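Local coordinates for protein beta-galactosidase (PDB 3TTY) that hydrolyses terminal beta-linked galactose residues of galactosides as a glycoside hydrolase built on a TIM barrel and assembled from three chains, at residues D270-D275 against N292-L297; T251-F256 against L260-W265. One frame throughout, in Å; residues are numbered along the deposited sequence.

Interaction 1: residues D270-D275 against N292-L297. With GLA (alpha-D-galactopyranose), chain H.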
ATOM      1  N   ASP A 270     -21.988 -11.061  32.445  1.00 21.45           N
ATOM      2  CA  ASP A 270     -22.501 -10.563  33.727  1.00 22.74           C
ATOM      3  C   ASP A 270     -22.213  -9.081  33.907  1.00 24.06           C
ATOM      4  O   ASP A 270     -22.995  -8.342  34.506  1.00 24.11           O
ATOM      5  CB  ASP A 270     -21.895 -11.339  34.893  1.00 23.36           C
ATOM      6  CG  ASP A 270     -22.448 -12.748  35.008  1.00 22.75           C
ATOM      7  OD1 ASP A 270     -23.643 -12.963  34.697  1.00 24.72           O
ATOM      8  OD2 ASP A 270     -21.681 -13.642  35.405  1.00 22.75           O
ATOM      9  N   VAL A 271     -21.068  -8.666  33.381  1.00 23.17           N
ATOM     10  CA  VAL A 271     -20.631  -7.287  33.436  1.00 18.42           C
ATOM     11  C   VAL A 271     -19.717  -7.062  32.241  1.00 19.67           C
ATOM     12  O   VAL A 271     -19.028  -7.979  31.793  1.00 19.53           O
ATOM     13  CB  VAL A 271     -19.846  -6.998  34.733  1.00 16.03           C
ATOM     14  CG1 VAL A 271     -18.493  -7.651  34.681  1.00 15.58           C
ATOM     15  CG2 VAL A 271     -19.698  -5.501  34.948  1.00 19.31           C
ATOM     16  N   VAL A 272     -19.722  -5.848  31.717  1.00 18.62           N
ATOM     17  CA  VAL A 272     -18.846  -5.499  30.617  1.00 17.71           C
ATOM     18  C   VAL A 272     -17.481  -5.135  31.178  1.00 20.71           C
ATOM     19  O   VAL A 272     -17.373  -4.679  32.307  1.00 20.33           O
ATOM     20  CB  VAL A 272     -19.418  -4.317  29.824  1.00 19.07           C
ATOM     21  CG1 VAL A 272     -18.378  -3.750  28.861  1.00 16.57           C
ATOM     22  CG2 VAL A 272     -20.694  -4.743  29.090  1.00 14.76           C
ATOM     23  N   SER A 273     -16.432  -5.388  30.406  1.00 18.87           N
ATOM     24  CA  SER A 273     -15.110  -4.900  30.748  1.00 15.64           C
ATOM     25  C   SER A 273     -14.444  -4.553  29.437  1.00 19.53           C
ATOM     26  O   SER A 273     -14.828  -5.087  28.388  1.00 19.91           O
ATOM     27  CB  SER A 273     -14.306  -5.952  31.509  1.00 18.59           C
ATOM     28  OG  SER A 273     -13.912  -7.022  30.669  1.00 16.37           O
ATOM     29  N   TRP A 274     -13.481  -3.638  29.470  1.00 20.17           N
ATOM     30  CA  TRP A 274     -12.840  -3.224  28.226  1.00 17.67           C
ATOM     31  C   TRP A 274     -11.454  -2.653  28.429  1.00 19.37           C
ATOM     32  O   TRP A 274     -11.028  -2.395  29.557  1.00 20.04           O
ATOM     33  CB  TRP A 274     -13.748  -2.280  27.416  1.00 16.41           C
ATOM     34  CG  TRP A 274     -13.594  -0.792  27.619  1.00 16.14           C
ATOM     35  CD1 TRP A 274     -13.972  -0.055  28.716  1.00 19.61           C
ATOM     36  CD2 TRP A 274     -13.093   0.150  26.659  1.00 16.96           C
ATOM     37  NE1 TRP A 274     -13.711   1.284  28.502  1.00 18.25           N
ATOM     38  CE2 TRP A 274     -13.172   1.436  27.249  1.00 15.29           C
ATOM     39  CE3 TRP A 274     -12.575   0.032  25.362  1.00 16.87           C
ATOM     40  CZ2 TRP A 274     -12.754   2.589  26.586  1.00 16.92           C
ATOM     41  CZ3 TRP A 274     -12.156   1.184  24.703  1.00 16.13           C
ATOM     42  CH2 TRP A 274     -12.243   2.443  25.319  1.00 16.81           C
ATOM     43  N   ASP A 275     -10.760  -2.466  27.315  1.00 21.48           N
ATOM     44  CA  ASP A 275      -9.350  -2.129  27.317  1.00 19.92           C
ATOM     45  C   ASP A 275      -9.158  -0.801  26.587  1.00 19.41           C
ATOM     46  O   ASP A 275      -9.294  -0.721  25.370  1.00 18.18           O
ATOM     47  CB  ASP A 275      -8.546  -3.258  26.651  1.00 18.96           C
ATOM     48  CG  ASP A 275      -8.836  -4.647  27.269  1.00 21.50           C
ATOM     49  OD1 ASP A 275      -9.210  -4.726  28.459  1.00 18.47           O
ATOM     50  OD2 ASP A 275      -8.681  -5.669  26.564  1.00 18.00           O
ATOM     51  N   ASN A 292     -18.501   5.480  27.254  1.00 18.34           N
ATOM     52  CA  ASN A 292     -19.944   5.659  27.211  1.00 17.79           C
ATOM     53  C   ASN A 292     -20.626   4.457  26.566  1.00 17.72           C
ATOM     54  O   ASN A 292     -21.547   3.876  27.131  1.00 17.35           O
ATOM     55  CB  ASN A 292     -20.288   6.933  26.443  1.00 18.63           C
ATOM     56  CG  ASN A 292     -21.657   7.484  26.801  1.00 21.65           C
ATOM     57  OD1 ASN A 292     -22.647   6.744  26.882  1.00 19.68           O
ATOM     58  ND2 ASN A 292     -21.719   8.791  27.015  1.00 18.52           N
ATOM     59  N   LEU A 293     -20.148   4.073  25.388  1.00 16.38           N
ATOM     60  CA  LEU A 293     -20.709   2.930  24.685  1.00 15.78           C
ATOM     61  C   LEU A 293     -20.613   1.671  25.533  1.00 16.83           C
ATOM     62  O   LEU A 293     -21.476   0.804  25.468  1.00 22.22           O
ATOM     63  CB  LEU A 293     -19.983   2.713  23.352  1.00 16.82           C
ATOM     64  CG  LEU A 293     -20.466   1.527  22.522  1.00 17.20           C
ATOM     65  CD1 LEU A 293     -21.909   1.757  22.052  1.00 19.66           C
ATOM     66  CD2 LEU A 293     -19.551   1.307  21.342  1.00 17.71           C
ATOM     67  N   MET A 294     -19.562   1.556  26.333  1.00 17.51           N
ATOM     68  CA  MET A 294     -19.383   0.338  27.111  1.00 16.98           C
ATOM     69  C   MET A 294     -20.427   0.277  28.217  1.00 19.37           C
ATOM     70  O   MET A 294     -20.881  -0.800  28.621  1.00 21.37           O
ATOM     71  CB  MET A 294     -17.969   0.249  27.690  1.00 20.15           C
ATOM     72  CG  MET A 294     -16.848   0.134  26.659  1.00 15.74           C
ATOM     73  SD  MET A 294     -16.868  -1.360  25.659  1.00 15.74           S
ATOM     74  CE  MET A 294     -17.801  -0.802  24.230  1.00 12.79           C
ATOM     75  N   ARG A 295     -20.785   1.447  28.722  1.00 19.83           N
ATOM     76  CA  ARG A 295     -21.854   1.555  29.696  1.00 22.41           C
ATOM     77  C   ARG A 295     -23.180   1.178  29.036  1.00 19.01           C
ATOM     78  O   ARG A 295     -24.034   0.536  29.645  1.00 19.52           O
ATOM     79  CB  ARG A 295     -21.922   2.982  30.231  1.00 18.16           C
ATOM     80  CG  ARG A 295     -22.987   3.201  31.265  1.00 23.12           C
ATOM     81  CD  ARG A 295     -22.879   4.599  31.843  1.00 22.97           C
ATOM     82  NE  ARG A 295     -23.493   5.632  31.012  1.00 18.84           N
ATOM     83  CZ  ARG A 295     -22.848   6.670  30.483  1.00 23.37           C
ATOM     84  NH1 ARG A 295     -21.537   6.817  30.660  1.00 18.65           N
ATOM     85  NH2 ARG A 295     -23.523   7.571  29.774  1.00 22.87           N
ATOM     86  N   GLY A 296     -23.338   1.576  27.781  1.00 18.86           N
ATOM     87  CA  GLY A 296     -24.585   1.339  27.073  1.00 21.24           C
ATOM     88  C   GLY A 296     -24.805  -0.115  26.698  1.00 22.09           C
ATOM     89  O   GLY A 296     -25.938  -0.544  26.476  1.00 23.34           O
ATOM     90  N   LEU A 297     -23.729  -0.886  26.632  1.00 16.63           N
ATOM     91  CA  LEU A 297     -23.863  -2.268  26.200  1.00 17.82           C
ATOM     92  C   LEU A 297     -24.858  -3.015  27.086  1.00 19.09           C
ATOM     93  O   LEU A 297     -25.579  -3.881  26.608  1.00 18.49           O
ATOM     94  CB  LEU A 297     -22.503  -2.985  26.168  1.00 17.30           C
ATOM     95  CG  LEU A 297     -21.471  -2.501  25.144  1.00 16.24           C
ATOM     96  CD1 LEU A 297     -20.255  -3.434  25.107  1.00 14.01           C
ATOM     97  CD2 LEU A 297     -22.120  -2.385  23.751  1.00 14.65           C
TER
HETATM   98  C1  GLA H 677      -4.705  -5.713  24.877  1.00 24.02           C
HETATM   99  C2  GLA H 677      -4.473  -7.118  25.487  1.00 19.21           C
HETATM  100  C3  GLA H 677      -3.351  -7.137  26.540  1.00 19.40           C
HETATM  101  C4  GLA H 677      -2.149  -6.416  25.950  1.00 19.50           C
HETATM  102  C5  GLA H 677      -2.570  -5.021  25.477  1.00 21.87           C
HETATM  103  C6  GLA H 677      -1.326  -4.289  24.959  1.00 18.83           C
HETATM  104  O1  GLA H 677      -5.313  -4.748  25.754  1.00 25.40           O
HETATM  105  O2  GLA H 677      -5.668  -7.603  26.078  1.00 19.74           O
HETATM  106  O3  GLA H 677      -2.958  -8.478  26.881  1.00 16.09           O
HETATM  107  O4  GLA H 677      -1.727  -7.188  24.833  1.00 18.67           O
HETATM  108  O5  GLA H 677      -3.494  -5.153  24.392  1.00 21.74           O
HETATM  109  O6  GLA H 677      -1.584  -2.881  24.873  1.00 19.98           O

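Interaction 2: residues T251-F256 against L260-W265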
ATOM      1  N   THR A 251     -15.534 -11.047  29.766  1.00 15.72           N
ATOM      2  CA  THR A 251     -14.392 -11.141  28.871  1.00 17.42           C
ATOM      3  C   THR A 251     -14.068  -9.711  28.456  1.00 13.38           C
ATOM      4  O   THR A 251     -14.913  -8.833  28.594  1.00 13.69           O
ATOM      5  CB  THR A 251     -14.650 -12.088  27.657  1.00 15.45           C
ATOM      6  OG1 THR A 251     -13.447 -12.208  26.894  1.00 18.47           O
ATOM      7  CG2 THR A 251     -15.793 -11.553  26.759  1.00 14.87           C
ATOM      8  N   ASN A 252     -12.845  -9.444  28.012  1.00 14.34           N
ATOM      9  CA  ASN A 252     -12.451  -8.048  27.805  1.00 15.33           C
ATOM     10  C   ASN A 252     -12.641  -7.549  26.368  1.00 18.56           C
ATOM     11  O   ASN A 252     -12.069  -8.106  25.421  1.00 16.67           O
ATOM     12  CB  ASN A 252     -11.037  -7.754  28.344  1.00 16.77           C
ATOM     13  CG  ASN A 252      -9.985  -8.732  27.837  1.00 17.46           C
ATOM     14  OD1 ASN A 252     -10.307  -9.811  27.352  1.00 19.23           O
ATOM     15  ND2 ASN A 252      -8.718  -8.360  27.970  1.00 15.17           N
ATOM     16  N   LEU A 253     -13.451  -6.500  26.225  1.00 14.05           N
ATOM     17  CA  LEU A 253     -13.859  -5.996  24.912  1.00 18.40           C
ATOM     18  C   LEU A 253     -13.030  -4.786  24.491  1.00 18.69           C
ATOM     19  O   LEU A 253     -12.262  -4.233  25.290  1.00 19.87           O
ATOM     20  CB  LEU A 253     -15.349  -5.619  24.909  1.00 17.22           C
ATOM     21  CG  LEU A 253     -16.299  -6.588  25.615  1.00 18.35           C
ATOM     22  CD1 LEU A 253     -17.737  -6.137  25.442  1.00 18.27           C
ATOM     23  CD2 LEU A 253     -16.118  -8.006  25.120  1.00 18.01           C
ATOM     24  N   MET A 254     -13.214  -4.354  23.248  1.00 16.22           N
ATOM     25  CA  MET A 254     -12.302  -3.374  22.662  1.00 22.17           C
ATOM     26  C   MET A 254     -13.006  -2.119  22.159  1.00 20.29           C
ATOM     27  O   MET A 254     -12.604  -1.532  21.161  1.00 20.68           O
ATOM     28  CB  MET A 254     -11.454  -4.023  21.565  1.00 16.37           C
ATOM     29  CG  MET A 254     -10.533  -5.112  22.116  1.00 17.46           C
ATOM     30  SD  MET A 254      -9.649  -6.077  20.876  1.00 22.85           S
ATOM     31  CE  MET A 254     -10.962  -7.147  20.302  1.00 19.90           C
ATOM     32  N   GLY A 255     -14.056  -1.712  22.866  1.00 14.31           N
ATOM     33  CA  GLY A 255     -14.731  -0.466  22.560  1.00 18.19           C
ATOM     34  C   GLY A 255     -15.382  -0.480  21.193  1.00 20.15           C
ATOM     35  O   GLY A 255     -16.231  -1.332  20.906  1.00 16.26           O
ATOM     36  N   PHE A 256     -14.968   0.458  20.346  1.00 19.42           N
ATOM     37  CA  PHE A 256     -15.518   0.592  19.000  1.00 20.76           C
ATOM     38  C   PHE A 256     -14.881  -0.355  17.981  1.00 21.76           C
ATOM     39  O   PHE A 256     -14.871  -0.077  16.784  1.00 21.23           O
ATOM     40  CB  PHE A 256     -15.410   2.041  18.532  1.00 21.66           C
ATOM     41  CG  PHE A 256     -16.561   2.900  18.977  1.00 22.87           C
ATOM     42  CD1 PHE A 256     -17.711   2.998  18.200  1.00 18.64           C
ATOM     43  CD2 PHE A 256     -16.504   3.591  20.176  1.00 21.03           C
ATOM     44  CE1 PHE A 256     -18.770   3.781  18.605  1.00 20.84           C
ATOM     45  CE2 PHE A 256     -17.571   4.372  20.594  1.00 20.97           C
ATOM     46  CZ  PHE A 256     -18.702   4.467  19.808  1.00 20.77           C
ATOM     47  N   LEU A 260     -16.999  -7.257  15.939  1.00 17.76           N
ATOM     48  CA  LEU A 260     -17.942  -8.000  16.767  1.00 17.98           C
ATOM     49  C   LEU A 260     -19.133  -7.134  17.178  1.00 17.35           C
ATOM     50  O   LEU A 260     -18.977  -5.951  17.478  1.00 15.74           O
ATOM     51  CB  LEU A 260     -17.223  -8.518  18.015  1.00 18.51           C
ATOM     52  CG  LEU A 260     -16.666  -9.948  18.015  1.00 22.64           C
ATOM     53  CD1 LEU A 260     -16.538 -10.558  16.630  1.00 15.94           C
ATOM     54  CD2 LEU A 260     -15.356 -10.032  18.796  1.00 17.53           C
ATOM     55  N   ASP A 261     -20.321  -7.727  17.205  1.00 17.88           N
ATOM     56  CA  ASP A 261     -21.522  -7.015  17.639  1.00 16.03           C
ATOM     57  C   ASP A 261     -21.623  -7.055  19.161  1.00 17.38           C
ATOM     58  O   ASP A 261     -22.248  -7.944  19.724  1.00 16.62           O
ATOM     59  CB  ASP A 261     -22.763  -7.659  17.019  1.00 17.56           C
ATOM     60  CG  ASP A 261     -24.036  -6.904  17.333  1.00 18.63           C
ATOM     61  OD1 ASP A 261     -24.005  -5.962  18.164  1.00 20.70           O
ATOM     62  OD2 ASP A 261     -25.075  -7.262  16.741  1.00 18.68           O
ATOM     63  N   TYR A 262     -21.009  -6.086  19.830  1.00 17.44           N
ATOM     64  CA  TYR A 262     -20.893  -6.140  21.284  1.00 17.36           C
ATOM     65  C   TYR A 262     -22.231  -6.071  22.020  1.00 16.99           C
ATOM     66  O   TYR A 262     -22.360  -6.617  23.117  1.00 20.97           O
ATOM     67  CB  TYR A 262     -19.932  -5.064  21.797  1.00 16.97           C
ATOM     68  CG  TYR A 262     -18.470  -5.444  21.667  1.00 18.22           C
ATOM     69  CD1 TYR A 262     -18.072  -6.771  21.738  1.00 21.57           C
ATOM     70  CD2 TYR A 262     -17.489  -4.477  21.474  1.00 15.36           C
ATOM     71  CE1 TYR A 262     -16.727  -7.127  21.629  1.00 20.14           C
ATOM     72  CE2 TYR A 262     -16.154  -4.827  21.372  1.00 16.27           C
ATOM     73  CZ  TYR A 262     -15.779  -6.150  21.450  1.00 15.72           C
ATOM     74  OH  TYR A 262     -14.452  -6.502  21.350  1.00 19.67           O
ATOM     75  N   PHE A 263     -23.221  -5.417  21.420  1.00 15.48           N
ATOM     76  CA  PHE A 263     -24.554  -5.366  22.016  1.00 18.19           C
ATOM     77  C   PHE A 263     -25.090  -6.759  22.242  1.00 19.07           C
ATOM     78  O   PHE A 263     -25.635  -7.058  23.299  1.00 21.14           O
ATOM     79  CB  PHE A 263     -25.524  -4.518  21.181  1.00 15.84           C
ATOM     80  CG  PHE A 263     -25.375  -3.048  21.424  1.00 15.28           C
ATOM     81  CD1 PHE A 263     -25.662  -2.513  22.666  1.00 15.84           C
ATOM     82  CD2 PHE A 263     -24.901  -2.208  20.439  1.00 17.94           C
ATOM     83  CE1 PHE A 263     -25.508  -1.170  22.905  1.00 13.17           C
ATOM     84  CE2 PHE A 263     -24.738  -0.860  20.681  1.00 16.72           C
ATOM     85  CZ  PHE A 263     -25.041  -0.343  21.906  1.00 14.63           C
ATOM     86  N   LYS A 264     -24.895  -7.616  21.251  1.00 19.84           N
ATOM     87  CA  LYS A 264     -25.289  -9.005  21.344  1.00 17.83           C
ATOM     88  C   LYS A 264     -24.367  -9.765  22.311  1.00 21.23           C
ATOM     89  O   LYS A 264     -24.812 -10.639  23.057  1.00 21.70           O
ATOM     90  CB  LYS A 264     -25.286  -9.615  19.942  1.00 19.66           C
ATOM     91  CG  LYS A 264     -25.528 -11.099  19.894  1.00 28.64           C
ATOM     92  CD  LYS A 264     -25.895 -11.523  18.477  1.00 37.71           C
ATOM     93  CE  LYS A 264     -26.033 -13.042  18.353  1.00 43.28           C
ATOM     94  NZ  LYS A 264     -26.582 -13.414  17.007  1.00 34.97           N
ATOM     95  N   TRP A 265     -23.084  -9.419  22.322  1.00 20.02           N
ATOM     96  CA  TRP A 265     -22.166 -10.036  23.282  1.00 18.27           C
ATOM     97  C   TRP A 265     -22.556  -9.739  24.737  1.00 19.71           C
ATOM     98  O   TRP A 265     -22.551 -10.637  25.578  1.00 20.30           O
ATOM     99  CB  TRP A 265     -20.718  -9.606  23.016  1.00 16.56           C
ATOM    100  CG  TRP A 265     -20.030 -10.414  21.941  1.00 15.65           C
ATOM    101  CD1 TRP A 265     -20.311 -10.406  20.603  1.00 13.82           C
ATOM    102  CD2 TRP A 265     -18.938 -11.336  22.121  1.00 13.66           C
ATOM    103  NE1 TRP A 265     -19.480 -11.289  19.942  1.00 20.76           N
ATOM    104  CE2 TRP A 265     -18.627 -11.869  20.851  1.00 15.13           C
ATOM    105  CE3 TRP A 265     -18.205 -11.771  23.235  1.00 14.41           C
ATOM    106  CZ2 TRP A 265     -17.610 -12.804  20.657  1.00 15.86           C
ATOM    107  CZ3 TRP A 265     -17.193 -12.717  23.044  1.00 15.45           C
ATOM    108  CH2 TRP A 265     -16.906 -13.221  21.761  1.00 14.20           C
TER

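Interaction 1: residues D270-D275 against N292-L297
Met-294 reaches from its helix to the indole of Trp-274, and its side chain, followed outward, has the largest share of the contact. Its CB, on the bond that leaves the helix toward the strand, sits 4.2 Å from CG1 of Val-272. The next atom, CG, does the main work: it lies over the five-membered half of the indole, 3.5 Å from that ring's centroid and only 12° off the normal, a CH-pi contact over the face. CG of Met-294 is equally near CG and CD1 of Trp-274, 3.5 Å from each, so it lies over the pyrrole part of the indole.

From there the chain bends at chi2 (-64°), and the sulfur does not continue across the ring but drops back beside its stem. SD is 3.7 Å from CB of Trp-274 and meets the five-membered ring obliquely, 4.3 Å from the centroid, a Met-aromatic contact that adds to the CH-pi one. The two side chains cross at nearly a right angle.

Two residues earlier in the chain than Trp-274, Val-272 packs against Met-294 and Leu-297. Its CG1, anti to the backbone N (chi1 168°), approaches the carbonyl O of Met-294, while CG2 packs 3.9 Å from CB of Leu-297. No hydrogen bond links the two segments; apolar packing holds them together, and all four residues in contact are buried.

Val-272 and Trp-274 thus face the helical layer of the TIM barrel, whereas the Ser-273 side chain points away from the helix, and Asp-275, next along the strand after Trp-274, belongs to the galactose pocket. Strand 273-275 is followed by helix 284-296 and strand 303-307 in one beta-alpha-beta unit; the backbones of Val-272 and Trp-274 bond to Met-304, and Leu-297 also packs on Tyr-262, Phe-263 and Ala-266 of helix 262-266.

Interaction 2: residues T251-F256 against L260-W265
Tyr-262 and Leu-253 lie alongside each other, the phenol running from the helix toward the strand and the leucine in the opposite direction, so that each passes the other. CB of Leu-253 stands over one face of the phenol, 3.8 Å from the ring centroid and 22° off the normal, a CH-pi contact displaced toward the hydroxyl end: its nearest ring atom is CZ, at 3.5 Å. With CG anti to the carbonyl carbon (chi1 -42°), the branch beyond CB runs along the ring toward its root, which puts CD1 of Leu-253 3.8 Å from CD1 of Tyr-262 and CD2 beside CE1.

The same tyrosine makes two further contacts. Its hydroxyl oxygen accepts a hydrogen bond from the backbone N of Met-254, 3.1 Å long but bent, with an N-H...O angle of 138°. At the ring edge, near its plane, the carbonyl O of Gly-255 comes within 3.4 Å of CD2 of Tyr-262, a close approach and not a bond. One face, the edge and the hydroxyl are thus met by Leu-253, Gly-255 and Met-254, where the strand gives way to loop. CE of Met-254 adds a looser approach to the hydroxyl.

Two residues before Leu-253, the methyl CG2 of Thr-251 meets the indole of Trp-265 at its edge, 4.1 Å from CZ3. OG1 of Thr-251 is hydrogen-bonded to the carbonyl O of Val-147.

Here strand 249-253 of the TIM barrel is joined to the short helix 262-266, with Asp-261 at the helix N-cap, and strand 273-275 completes the beta-alpha-beta unit. Helix 215-243 flanks the contact through Leu-229 and Leu-230, which touch Trp-265, and through Phe-233 against Thr-251; the ring of Trp-405, from helix 405-413, also meets that of Tyr-262.

How the interactions relate
Interactions 1 and 2 are successive beta-alpha pairings on neighbouring strands of one barrel, their centres about 8 Å apart. The parallel strands are joined by probable backbone hydrogen bonds from Leu-253 N to Ser-273 O (2.9 Å) and from Asp-275 N to Leu-253 O (3.1 Å). Leu-297 of interaction 1 also touches Leu-253 of interaction 2, so the two apolar contacts run into each other. Both strands carry residues of the galactose pocket: Asp-275 OD2 lies 3.0 Å from Asn-252 ND2. The distance from Asp-275 OD2 to GLA O1 is 3.6 Å, and Asn-252 touches the sugar too. The apolar contacts thus pack behind strands that place Asn-252 and Asp-275 in the pocket.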